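PDB 4W5K: aspartate aminotransferase, mitochondrial from Trypanosoma brucei brucei, which probably catalyses transfer of the amino group from L-aspartate to 2-oxoglutarate, using pyridoxal 5'-phosphate as cofactor, and works as a homodimer. Local coordinates for residues Val126-Pro129 against Asn130-Ser133; Gln241-Ser244 against Ala245-Leu249. The protein carries 1 engineered substitution. All coordinates share one frame; numbering follows the deposited sequence.

Interaction 1 (Val126-Pro129 against Asn130-Ser133); sequences VGYP and NHES. With PLP (pyridoxal-5'-phosphate), chain C.
The aromatic cover of the pyridoxal-phosphate ring, a recurrent feature of class I aminotransferases, is built here where a loop passes into the first turn of helix 129-137, with Tyr128 set against His131. The Tyr128 side chain leaves the backbone with CG opposite N (chi1 180°), and its ring takes up a place between protein and cofactor. One face carries the pyridine ring of PLP, whose C2 stands 3.8 Å above the plane of the phenol, over its centre, while the hydroxyl OH of Tyr128 lies 3.3 Å from PLP C5. The backbone N of Asn130 is near the rim of the other face. At its edge the same ring meets His131 in a T-shaped pair, planes at 72°, with Tyr128 CD2 held 3.6 Å above the imidazole plane, over its centre. A backbone bond from His131 N to Tyr128 O (3.0 Å) closes the turn that carries both rings. Two waters extend the link: one joins Tyr128 N to His131 ND1, the other Tyr128 OH to Asn130 ND2. Asn130 ND2 also binds Arg279 O of the second subunit. His131 NE2 is hydrogen-bonded to OD2 of Asp209, which lines the cofactor pocket, so His131 probably helps to position that carboxylate from the second shell. Around it, His131 packs on strands 141-149 and 172-176 and on helix 99-110, which also meets Asn130 through Thr101.

Interaction 2 (Gln241-Ser244 against Ala245-Leu249); sequences QSFS and ANFGL. Engineered in segment 245-249: Ala245 (natural residue Lys). With PLP (pyridoxal-5'-phosphate), chain C.
Ser242 OG donates to phosphate oxygen O3P of PLP over only 2.6 Å, and it also accepts from Ser244 N at 3.1 Å. That second bond is nearly straight (162°) and makes an ST turn at the end of strand 238-242. A water donates to Ser242 OG as well and accepts from Ala245 N, so three partners grip the hydroxyl. Ser244 OG, placed opposite its own carbonyl carbon by chi1 of -67°, lies 2.9 Å from PLP O3P and 3.1 Å from PLP O1P, its one proton being within reach of both; a water donates to it in turn. Next along the chain is Ala245, an engineered residue at the position of the natural lysine, which in this family forms the aldimine with the cofactor. Ser244 and Leu249 touch Tyr62 and Met60 of the second subunit, respectively. Beyond the phosphate site, Phe247 N donates to Phe243 O at 3.3 Å, and Leu249 N makes a weak bond to Ser244 O. The two phenylalanine side chains run alongside each other in one direction, their rings inclined at 68°, with Phe243 CD1 3.6 Å from Phe247 CE1. Asn246 OD1 comes to the edge of the Phe243 ring, while its ND2 is bonded to Gln213 O. Phe243 packs on helix 69-80, Phe247 and Leu249 pack on helix 287-297, and Trp306 of helix 300-331 stacks on Phe247.

Overall arrangement
One cofactor is held from two directions by parts of the chain that do not touch each other. Interaction 1 deals with the pyridine ring and interaction 2 with the phosphate; their centres are 19 Å apart and their nearest atoms about 8 Å. Each lies at the end of a strand of the same mixed sheet: interaction 1 in the loop and helix after 120-124, interaction 2 starting on the last residues of 238-242, with strands 172-176 and 205-210 between them. Gly100, Thr101, Asn181, Tyr212 and Arg253 also bond the cofactor, as does Tyr62 of the second subunit. Both contacts also meet that subunit, which illustrates how a binding site at a dimer interface draws on both chains.

Interaction 1 (Val126-Pro129 against Asn130-Ser133)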
ATOM      1  N   VAL A 126     -15.186  15.327 -17.784  1.00 20.48           N
ATOM      2  CA  VAL A 126     -15.104  15.694 -16.374  1.00 20.56           C
ATOM      3  C   VAL A 126     -14.964  14.413 -15.587  1.00 23.10           C
ATOM      4  O   VAL A 126     -15.840  13.545 -15.627  1.00 23.35           O
ATOM      5  CB  VAL A 126     -16.355  16.470 -15.887  1.00 23.07           C
ATOM      6  CG1 VAL A 126     -16.217  16.801 -14.394  1.00 21.98           C
ATOM      7  CG2 VAL A 126     -16.549  17.720 -16.700  1.00 25.22           C
ATOM      8  N   GLY A 127     -13.839  14.268 -14.905  1.00 22.21           N
ATOM      9  CA  GLY A 127     -13.552  13.018 -14.244  1.00 23.76           C
ATOM     10  C   GLY A 127     -12.826  13.166 -12.925  1.00 21.90           C
ATOM     11  O   GLY A 127     -12.665  14.260 -12.365  1.00 20.87           O
ATOM     12  N   TYR A 128     -12.376  12.025 -12.430  1.00 20.64           N
ATOM     13  CA  TYR A 128     -11.718  11.936 -11.156  1.00 19.85           C
ATOM     14  C   TYR A 128     -10.267  12.423 -11.281  1.00 22.21           C
ATOM     15  O   TYR A 128      -9.498  11.895 -12.090  1.00 20.21           O
ATOM     16  CB  TYR A 128     -11.802  10.479 -10.702  1.00 23.15           C
ATOM     17  CG  TYR A 128     -11.177  10.151  -9.392  1.00 24.17           C
ATOM     18  CD1 TYR A 128     -11.676  10.676  -8.208  1.00 27.90           C
ATOM     19  CD2 TYR A 128     -10.117   9.248  -9.334  1.00 27.26           C
ATOM     20  CE1 TYR A 128     -11.089  10.335  -6.971  1.00 29.37           C
ATOM     21  CE2 TYR A 128      -9.541   8.902  -8.131  1.00 25.97           C
ATOM     22  CZ  TYR A 128     -10.036   9.445  -6.956  1.00 26.25           C
ATOM     23  OH  TYR A 128      -9.458   9.086  -5.760  1.00 27.47           O
ATOM     24  N   PRO A 129      -9.919  13.482 -10.539  1.00 24.40           N
ATOM     25  CA  PRO A 129      -8.641  14.179 -10.691  1.00 27.29           C
ATOM     26  C   PRO A 129      -7.430  13.245 -10.681  1.00 22.03           C
ATOM     27  O   PRO A 129      -6.533  13.432 -11.493  1.00 25.34           O
ATOM     28  CB  PRO A 129      -8.623  15.120  -9.484  1.00 31.33           C
ATOM     29  CG  PRO A 129     -10.092  15.446  -9.285  1.00 29.03           C
ATOM     30  CD  PRO A 129     -10.807  14.157  -9.570  1.00 25.71           C
ATOM     31  N   ASN A 130      -7.406  12.240  -9.811  1.00 21.76           N
ATOM     32  CA  ASN A 130      -6.188  11.429  -9.700  1.00 19.08           C
ATOM     33  C   ASN A 130      -6.012  10.455 -10.868  1.00 20.63           C
ATOM     34  O   ASN A 130      -4.920   9.921 -11.056  1.00 18.54           O
ATOM     35  CB  ASN A 130      -6.188  10.650  -8.368  1.00 19.00           C
ATOM     36  CG  ASN A 130      -4.778  10.117  -7.954  1.00 20.90           C
ATOM     37  OD1 ASN A 130      -3.730  10.693  -8.272  1.00 24.60           O
ATOM     38  ND2 ASN A 130      -4.780   9.001  -7.230  1.00 20.11           N
ATOM     39  N   HIS A 131      -7.061  10.242 -11.668  1.00 21.65           N
ATOM     40  CA  HIS A 131      -6.969   9.301 -12.782  1.00 20.08           C
ATOM     41  C   HIS A 131      -5.857   9.710 -13.739  1.00 21.09           C
ATOM     42  O   HIS A 131      -5.124   8.855 -14.257  1.00 19.30           O
ATOM     43  CB  HIS A 131      -8.297   9.203 -13.556  1.00 19.66           C
ATOM     44  CG  HIS A 131      -9.271   8.233 -12.970  1.00 22.01           C
ATOM     45  ND1 HIS A 131     -10.631   8.336 -13.172  1.00 23.25           N
ATOM     46  CD2 HIS A 131      -9.084   7.121 -12.218  1.00 25.13           C
ATOM     47  CE1 HIS A 131     -11.241   7.341 -12.555  1.00 25.08           C
ATOM     48  NE2 HIS A 131     -10.329   6.591 -11.965  1.00 27.29           N
ATOM     49  N   GLU A 132      -5.709  11.009 -13.978  1.00 20.73           N
ATOM     50  CA  GLU A 132      -4.692  11.446 -14.938  1.00 22.29           C
ATOM     51  C   GLU A 132      -3.285  11.016 -14.518  1.00 22.50           C
ATOM     52  O   GLU A 132      -2.528  10.453 -15.308  1.00 20.77           O
ATOM     53  CB  GLU A 132      -4.723  12.968 -15.120  1.00 22.94           C
ATOM     54  CG  GLU A 132      -3.799  13.413 -16.245  1.00 28.15           C
ATOM     55  CD  GLU A 132      -3.968  14.880 -16.607  1.00 37.71           C
ATOM     56  OE1 GLU A 132      -4.066  15.711 -15.685  1.00 39.08           O
ATOM     57  OE2 GLU A 132      -4.016  15.197 -17.818  1.00 42.08           O
ATOM     58  N   SER A 133      -2.942  11.282 -13.264  1.00 20.39           N
ATOM     59  CA  SER A 133      -1.612  10.959 -12.776  1.00 22.54           C
ATOM     60  C   SER A 133      -1.379   9.453 -12.677  1.00 19.27           C
ATOM     61  O   SER A 133      -0.286   8.962 -13.007  1.00 21.28           O
ATOM     62  CB  SER A 133      -1.355  11.592 -11.405  1.00 24.26           C
ATOM     63  OG  SER A 133       0.023  11.347 -11.084  1.00 28.52           O
TER
HETATM   64  N1  PLP C 500     -12.035   6.120  -8.091  0.88 19.62           N
HETATM   65  C2  PLP C 500     -13.065   6.969  -7.761  0.88 20.42           C
HETATM   66  C2A PLP C 500     -14.055   7.326  -8.823  0.88 15.88           C
HETATM   67  C3  PLP C 500     -13.178   7.480  -6.468  0.88 18.73           C
HETATM   68  O3  PLP C 500     -14.184   8.341  -6.122  0.88 22.99           O
HETATM   69  C4  PLP C 500     -12.245   7.124  -5.504  0.88 23.74           C
HETATM   70  C4A PLP C 500     -12.523   7.501  -4.075  0.88 32.47           C
HETATM   71  O4A PLP C 500     -12.324   8.667  -3.720  0.88 36.77           O
HETATM   72  C5  PLP C 500     -11.201   6.262  -5.836  0.88 25.13           C
HETATM   73  C6  PLP C 500     -11.112   5.749  -7.131  0.88 24.08           C
HETATM   74  C5A PLP C 500     -10.149   5.878  -4.805  0.88 25.39           C
HETATM   75  O4P PLP C 500     -10.656   4.934  -3.904  0.88 19.87           O
HETATM   76  P   PLP C 500      -9.758   4.262  -2.824  0.88 15.20           P
HETATM   77  O1P PLP C 500      -9.786   5.049  -1.549  0.88 19.75           O
HETATM   78  O2P PLP C 500      -8.344   4.140  -3.338  0.88 13.41           O
HETATM   79  O3P PLP C 500     -10.372   2.896  -2.620  0.88 20.06           O
HETATM   80  O   HOH W   1     -12.345   9.882 -14.504  1.00 18.72           O
HETATM   81  O   HOH W   2      -8.026  13.043 -14.116  1.00 26.58           O
HETATM   82  O   HOH W   3      -7.171   8.053  -6.032  1.00 27.67           O
HETATM   83  O   HOH W   4      -3.949  13.513 -11.464  1.00 27.20           O
HETATM   84  O   HOH W   5      -7.007  15.466 -14.208  1.00 37.92           O

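Interaction 2 (Gln241-Ser244 against Ala245-Leu249)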
ATOM      1  N   GLN A 241     -11.930  -2.223  -8.032  1.00 13.63           N
ATOM      2  CA  GLN A 241     -13.015  -2.306  -7.065  1.00 14.74           C
ATOM      3  C   GLN A 241     -12.565  -1.765  -5.699  1.00 16.03           C
ATOM      4  O   GLN A 241     -11.629  -2.286  -5.094  1.00 16.27           O
ATOM      5  CB  GLN A 241     -13.485  -3.778  -6.965  1.00 16.43           C
ATOM      6  CG  GLN A 241     -14.505  -4.082  -5.898  1.00 17.80           C
ATOM      7  CD  GLN A 241     -14.866  -5.556  -5.874  1.00 21.02           C
ATOM      8  OE1 GLN A 241     -14.015  -6.411  -6.141  1.00 20.71           O
ATOM      9  NE2 GLN A 241     -16.110  -5.869  -5.503  1.00 22.51           N
ATOM     10  N   SER A 242     -13.248  -0.732  -5.206  1.00 16.26           N
ATOM     11  CA  SER A 242     -12.925  -0.135  -3.904  1.00 16.17           C
ATOM     12  C   SER A 242     -13.874  -0.573  -2.794  1.00 15.56           C
ATOM     13  O   SER A 242     -15.095  -0.607  -2.983  1.00 19.25           O
ATOM     14  CB  SER A 242     -12.952   1.401  -4.007  1.00 17.22           C
ATOM     15  OG  SER A 242     -12.784   1.994  -2.725  1.00 16.39           O
ATOM     16  N   PHE A 243     -13.309  -0.872  -1.622  1.00 15.61           N
ATOM     17  CA  PHE A 243     -14.112  -1.140  -0.442  1.00 17.21           C
ATOM     18  C   PHE A 243     -14.096   0.008   0.545  1.00 16.59           C
ATOM     19  O   PHE A 243     -14.613  -0.116   1.670  1.00 18.18           O
ATOM     20  CB  PHE A 243     -13.640  -2.457   0.201  1.00 19.75           C
ATOM     21  CG  PHE A 243     -13.888  -3.634  -0.685  1.00 19.54           C
ATOM     22  CD1 PHE A 243     -15.189  -4.006  -0.999  1.00 21.27           C
ATOM     23  CD2 PHE A 243     -12.843  -4.306  -1.294  1.00 18.89           C
ATOM     24  CE1 PHE A 243     -15.434  -5.072  -1.868  1.00 27.80           C
ATOM     25  CE2 PHE A 243     -13.085  -5.387  -2.148  1.00 21.03           C
ATOM     26  CZ  PHE A 243     -14.375  -5.768  -2.435  1.00 22.45           C
ATOM     27  N   SER A 244     -13.568   1.148   0.113  1.00 16.44           N
ATOM     28  CA  SER A 244     -13.442   2.300   1.002  1.00 17.51           C
ATOM     29  C   SER A 244     -14.778   2.877   1.415  1.00 16.90           C
ATOM     30  O   SER A 244     -15.065   3.003   2.604  1.00 17.84           O
ATOM     31  CB  SER A 244     -12.588   3.389   0.342  1.00 14.88           C
ATOM     32  OG  SER A 244     -11.240   2.941   0.194  1.00 16.23           O
ATOM     33  N   ALA A 245     -15.615   3.230   0.439  1.00 16.11           N
ATOM     34  CA  ALA A 245     -16.899   3.818   0.823  1.00 17.30           C
ATOM     35  C   ALA A 245     -17.925   2.768   1.277  1.00 17.68           C
ATOM     36  O   ALA A 245     -18.665   2.996   2.256  1.00 19.20           O
ATOM     37  CB  ALA A 245     -17.452   4.644  -0.333  1.00 17.66           C
ATOM     38  N   ASN A 246     -18.039   1.650   0.559  1.00 18.72           N
ATOM     39  CA  ASN A 246     -19.157   0.757   0.853  1.00 16.85           C
ATOM     40  C   ASN A 246     -18.970  -0.063   2.128  1.00 22.49           C
ATOM     41  O   ASN A 246     -19.949  -0.574   2.683  1.00 20.35           O
ATOM     42  CB  ASN A 246     -19.519  -0.155  -0.363  1.00 17.00           C
ATOM     43  CG  ASN A 246     -18.399  -1.045  -0.831  1.00 21.90           C
ATOM     44  OD1 ASN A 246     -17.339  -1.112  -0.231  1.00 17.10           O
ATOM     45  ND2 ASN A 246     -18.651  -1.748  -1.943  1.00 18.30           N
ATOM     46  N   PHE A 247     -17.735  -0.142   2.632  1.00 20.16           N
ATOM     47  CA  PHE A 247     -17.533  -0.701   3.986  1.00 18.63           C
ATOM     48  C   PHE A 247     -17.043   0.334   4.992  1.00 18.09           C
ATOM     49  O   PHE A 247     -16.807   0.012   6.170  1.00 19.34           O
ATOM     50  CB  PHE A 247     -16.547  -1.867   3.935  1.00 17.67           C
ATOM     51  CG  PHE A 247     -17.132  -3.156   3.410  1.00 16.80           C
ATOM     52  CD1 PHE A 247     -17.081  -3.451   2.044  1.00 17.14           C
ATOM     53  CD2 PHE A 247     -17.692  -4.084   4.290  1.00 20.41           C
ATOM     54  CE1 PHE A 247     -17.601  -4.646   1.544  1.00 16.97           C
ATOM     55  CE2 PHE A 247     -18.224  -5.287   3.817  1.00 20.09           C
ATOM     56  CZ  PHE A 247     -18.172  -5.569   2.429  1.00 18.81           C
ATOM     57  N   GLY A 248     -16.897   1.582   4.550  1.00 17.72           N
ATOM     58  CA  GLY A 248     -16.382   2.625   5.423  1.00 19.50           C
ATOM     59  C   GLY A 248     -14.922   2.362   5.836  1.00 19.01           C
ATOM     60  O   GLY A 248     -14.498   2.773   6.917  1.00 22.02           O
ATOM     61  N   LEU A 249     -14.182   1.682   4.969  1.00 17.66           N
ATOM     62  CA  LEU A 249     -12.809   1.234   5.299  1.00 18.83           C
ATOM     63  C   LEU A 249     -11.720   2.115   4.719  1.00 22.02           C
ATOM     64  O   LEU A 249     -10.547   1.698   4.699  1.00 23.76           O
ATOM     65  CB  LEU A 249     -12.575  -0.204   4.816  1.00 18.80           C
ATOM     66  CG  LEU A 249     -13.265  -1.308   5.618  1.00 19.78           C
ATOM     67  CD1 LEU A 249     -13.162  -2.624   4.861  1.00 19.60           C
ATOM     68  CD2 LEU A 249     -12.666  -1.437   7.021  1.00 20.11           C
TER
HETATM   69  N1  PLP C 500     -12.035   6.120  -8.091  0.88 19.62           N
HETATM   70  C2  PLP C 500     -13.065   6.969  -7.761  0.88 20.42           C
HETATM   71  C2A PLP C 500     -14.055   7.326  -8.823  0.88 15.88           C
HETATM   72  C3  PLP C 500     -13.178   7.480  -6.468  0.88 18.73           C
HETATM   73  O3  PLP C 500     -14.184   8.341  -6.122  0.88 22.99           O
HETATM   74  C4  PLP C 500     -12.245   7.124  -5.504  0.88 23.74           C
HETATM   75  C4A PLP C 500     -12.523   7.501  -4.075  0.88 32.47           C
HETATM   76  O4A PLP C 500     -12.324   8.667  -3.720  0.88 36.77           O
HETATM   77  C5  PLP C 500     -11.201   6.262  -5.836  0.88 25.13           C
HETATM   78  C6  PLP C 500     -11.112   5.749  -7.131  0.88 24.08           C
HETATM   79  C5A PLP C 500     -10.149   5.878  -4.805  0.88 25.39           C
HETATM   80  O4P PLP C 500     -10.656   4.934  -3.904  0.88 19.87           O
HETATM   81  P   PLP C 500      -9.758   4.262  -2.824  0.88 15.20           P
HETATM   82  O1P PLP C 500      -9.786   5.049  -1.549  0.88 19.75           O
HETATM   83  O2P PLP C 500      -8.344   4.140  -3.338  0.88 13.41           O
HETATM   84  O3P PLP C 500     -10.372   2.896  -2.620  0.88 20.06           O
HETATM   85  O   HOH W   6     -14.646   4.143  -2.506  1.00 17.87           O
HETATM   86  O   HOH W   7     -16.792   1.382  -1.961  1.00 19.66           O
HETATM   87  O   HOH W   8     -10.282   0.986   1.852  1.00 18.81           O